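Side-chain contact in RND efflux system, outer membrane lipoprotein, NodT family (Burkholderia mallei, PDB 6U94), which probably forms an outer-membrane exit duct through which a tripartite RND pump expels substrates from the cell: residues M286-R291 with A365-T370. Residues are numbered along the deposited sequence; the frame is centred on the assembly and turned at random. Where two conformers were deposited one is given.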
ATOM      1  N   MET A 286      21.078  -2.666  -7.022  1.00 54.96           N
ATOM      2  CA  MET A 286      21.872  -3.800  -7.497  1.00 57.53           C
ATOM      3  C   MET A 286      22.307  -3.595  -8.942  1.00 55.65           C
ATOM      4  O   MET A 286      23.480  -3.781  -9.283  1.00 59.93           O
ATOM      5  CB  MET A 286      21.073  -5.098  -7.364  1.00 61.82           C
ATOM      6  CG  MET A 286      20.668  -5.458  -5.943  1.00 65.49           C
ATOM      7  SD  MET A 286      19.624  -6.930  -5.898  1.00 68.90           S
ATOM      8  CE  MET A 286      20.742  -8.138  -6.610  1.00 68.56           C
ATOM      9  N   ALA A 287      21.369  -3.202  -9.806  1.00 55.50           N
ATOM     10  CA  ALA A 287      21.707  -2.968 -11.205  1.00 61.50           C
ATOM     11  C   ALA A 287      22.675  -1.801 -11.350  1.00 62.45           C
ATOM     12  O   ALA A 287      23.588  -1.841 -12.184  1.00 65.16           O
ATOM     13  CB  ALA A 287      20.437  -2.717 -12.016  1.00 57.86           C
ATOM     14  N   ALA A 288      22.497  -0.756 -10.537  1.00 61.30           N
ATOM     15  CA  ALA A 288      23.393   0.392 -10.611  1.00 58.89           C
ATOM     16  C   ALA A 288      24.805   0.020 -10.176  1.00 57.93           C
ATOM     17  O   ALA A 288      25.785   0.483 -10.771  1.00 57.80           O
ATOM     18  CB  ALA A 288      22.852   1.541  -9.760  1.00 54.76           C
ATOM     19  N   GLU A 289      24.933  -0.810  -9.136  1.00 53.80           N
ATOM     20  CA  GLU A 289      26.256  -1.254  -8.708  1.00 53.19           C
ATOM     21  C   GLU A 289      26.872  -2.218  -9.714  1.00 59.09           C
ATOM     22  O   GLU A 289      28.094  -2.218  -9.900  1.00 59.16           O
ATOM     23  CB  GLU A 289      26.180  -1.893  -7.321  1.00 55.00           C
ATOM     24  CG  GLU A 289      25.745  -0.922  -6.231  1.00 57.95           C
ATOM     25  CD  GLU A 289      25.978  -1.445  -4.827  1.00 62.02           C
ATOM     26  OE1 GLU A 289      25.741  -2.646  -4.581  1.00 62.63           O
ATOM     27  OE2 GLU A 289      26.400  -0.644  -3.965  1.00 61.83           O
ATOM     28  N   HIS A 290      26.049  -3.032 -10.377  1.00 59.95           N
ATOM     29  CA  HIS A 290      26.542  -3.933 -11.417  0.59 65.16           C
ATOM     30  C   HIS A 290      27.122  -3.151 -12.588  1.00 68.74           C
ATOM     31  O   HIS A 290      28.166  -3.511 -13.145  1.00 70.88           O
ATOM     32  CB  HIS A 290      25.402  -4.844 -11.880  0.59 66.26           C
ATOM     33  CG  HIS A 290      25.763  -5.757 -13.013  0.59 67.80           C
ATOM     34  ND1 HIS A 290      25.857  -5.327 -14.320  0.59 68.16           N
ATOM     35  CD2 HIS A 290      26.027  -7.085 -13.037  0.59 65.16           C
ATOM     36  CE1 HIS A 290      26.176  -6.346 -15.096  0.59 66.52           C
ATOM     37  NE2 HIS A 290      26.282  -7.425 -14.342  0.59 67.16           N
ATOM     38  N   ARG A 291      26.442  -2.071 -12.985  1.00 68.21           N
ATOM     39  CA  ARG A 291      26.942  -1.250 -14.086  1.00 69.62           C
ATOM     40  C   ARG A 291      28.287  -0.619 -13.743  1.00 67.37           C
ATOM     41  O   ARG A 291      29.141  -0.444 -14.620  1.00 68.40           O
ATOM     42  CB  ARG A 291      25.926  -0.167 -14.452  1.00 74.82           C
ATOM     43  CG  ARG A 291      24.848  -0.623 -15.414  1.00 81.79           C
ATOM     44  CD  ARG A 291      23.965   0.538 -15.845  1.00 86.81           C
ATOM     45  NE  ARG A 291      22.548   0.204 -15.742  1.00 91.73           N
ATOM     46  CZ  ARG A 291      21.748   0.628 -14.768  1.00 90.85           C
ATOM     47  NH1 ARG A 291      22.221   1.418 -13.813  1.00 86.89           N
ATOM     48  NH2 ARG A 291      20.472   0.269 -14.753  1.00 93.63           N
ATOM     49  N   ALA A 365      26.905   9.123 -11.899  1.00 67.58           N
ATOM     50  CA  ALA A 365      25.798  10.052 -11.697  1.00 66.97           C
ATOM     51  C   ALA A 365      24.475   9.312 -11.542  1.00 67.19           C
ATOM     52  O   ALA A 365      23.647   9.678 -10.699  1.00 63.56           O
ATOM     53  CB  ALA A 365      25.727  11.047 -12.856  1.00 67.66           C
ATOM     54  N   GLY A 366      24.258   8.269 -12.346  1.00 62.47           N
ATOM     55  CA  GLY A 366      23.052   7.473 -12.194  1.00 57.87           C
ATOM     56  C   GLY A 366      22.998   6.755 -10.860  1.00 59.55           C
ATOM     57  O   GLY A 366      21.938   6.660 -10.236  1.00 62.94           O
ATOM     58  N   TYR A 367      24.144   6.245 -10.404  1.00 51.70           N
ATOM     59  CA  TYR A 367      24.206   5.592  -9.100  1.00 51.27           C
ATOM     60  C   TYR A 367      23.875   6.568  -7.978  1.00 58.87           C
ATOM     61  O   TYR A 367      23.133   6.228  -7.048  1.00 61.44           O
ATOM     62  CB  TYR A 367      25.596   4.989  -8.901  1.00 47.67           C
ATOM     63  CG  TYR A 367      25.831   4.310  -7.571  1.00 40.81           C
ATOM     64  CD1 TYR A 367      25.213   3.106  -7.261  1.00 40.35           C
ATOM     65  CD2 TYR A 367      26.712   4.848  -6.645  1.00 39.81           C
ATOM     66  CE1 TYR A 367      25.445   2.476  -6.051  1.00 40.32           C
ATOM     67  CE2 TYR A 367      26.953   4.225  -5.438  1.00 49.80           C
ATOM     68  CZ  TYR A 367      26.315   3.039  -5.145  1.00 46.38           C
ATOM     69  OH  TYR A 367      26.545   2.413  -3.938  1.00 52.50           O
ATOM     70  N   GLU A 368      24.412   7.788  -8.054  1.00 59.05           N
ATOM     71  CA  GLU A 368      24.140   8.785  -7.025  1.00 55.78           C
ATOM     72  C   GLU A 368      22.659   9.140  -6.980  1.00 59.61           C
ATOM     73  O   GLU A 368      22.068   9.230  -5.897  1.00 53.63           O
ATOM     74  CB  GLU A 368      24.987  10.034  -7.270  1.00 54.89           C
ATOM     75  CG  GLU A 368      24.784  11.140  -6.246  1.00 56.22           C
ATOM     76  CD  GLU A 368      25.561  12.398  -6.580  1.00 65.05           C
ATOM     77  OE1 GLU A 368      25.959  12.559  -7.754  1.00 69.42           O
ATOM     78  OE2 GLU A 368      25.777  13.225  -5.669  1.00 66.96           O
ATOM     79  N   HIS A 369      22.038   9.333  -8.149  1.00 64.65           N
ATOM     80  CA  HIS A 369      20.625   9.695  -8.195  1.00 72.12           C
ATOM     81  C   HIS A 369      19.737   8.539  -7.755  1.00 69.01           C
ATOM     82  O   HIS A 369      18.711   8.754  -7.098  1.00 68.45           O
ATOM     83  CB  HIS A 369      20.245  10.151  -9.605  1.00 82.08           C
ATOM     84  CG  HIS A 369      20.888  11.436 -10.016  1.00 95.88           C
ATOM     85  ND1 HIS A 369      21.233  12.417  -9.112  1.00100.30           N
ATOM     86  CD2 HIS A 369      21.255  11.901 -11.234  1.00101.69           C
ATOM     87  CE1 HIS A 369      21.782  13.433  -9.754  1.00104.10           C
ATOM     88  NE2 HIS A 369      21.807  13.145 -11.043  1.00104.45           N
ATOM     89  N   THR A 370      20.107   7.309  -8.117  1.00 62.38           N
ATOM     90  CA  THR A 370      19.310   6.150  -7.729  1.00 57.69           C
ATOM     91  C   THR A 370      19.275   5.984  -6.216  1.00 54.88           C
ATOM     92  O   THR A 370      18.275   5.509  -5.666  1.00 59.09           O
ATOM     93  CB  THR A 370      19.859   4.888  -8.410  1.00 57.43           C
ATOM     94  OG1 THR A 370      19.723   5.019  -9.831  1.00 56.59           O
ATOM     95  CG2 THR A 370      19.113   3.635  -7.953  1.00 50.45           C
TER
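Tyr-367 and Glu-289 lie across each other where two helices of an outer membrane efflux protein pack together: the short helix 283-294 and the opening turns of helix 362-415, one of the long helices of this largely helical fold. The backbones draw close at Ala-288 and Tyr-367, whose CA atoms are 5.5 Å apart. A methyl group suits so narrow a gap, and Ala-288 directs its CB at the other helix, meeting the edge of the tyrosine ring in plane, 3.8 Å from Tyr-367 CD1.

Tyrosine gives the second helix a flat apolar body with a polar end. With CG anti to the backbone N (chi1 178°), the ring is carried along the interface and its hydroxyl arrives beside Glu-289. The glutamate comes from the other helix with CG anti to its own carbonyl carbon and the chain extended beyond it. Its methylene carbon CG approaches the ring obliquely, 3.4 Å from Tyr-367 CE1, while the carboxylate plane is turned only 21° from that of the ring. Tyr-367 OH donates to Glu-289 OE2 over 3.1 Å, meeting the anti lone pair, on the side away from OE1.

The same OE2 makes a salt bridge with Arg-303 of helix 299-306, a pairing that would be expected to stabilise the carboxylate as an anion although the residue is buried. Tyr-367 also touches Ala-302 and Arg-303, so three helices converge around this tyrosine and glutamate.

One turn further along the long helix, Thr-370 also faces helix 283-294, where it touches Asp-284 and Ile-285, while its hydroxyl bonds back to its own helix: OG1 donates to Gly-366 O at 2.8 Å, from the face of the carbonyl plane opposite to that approached by Thr-370 N.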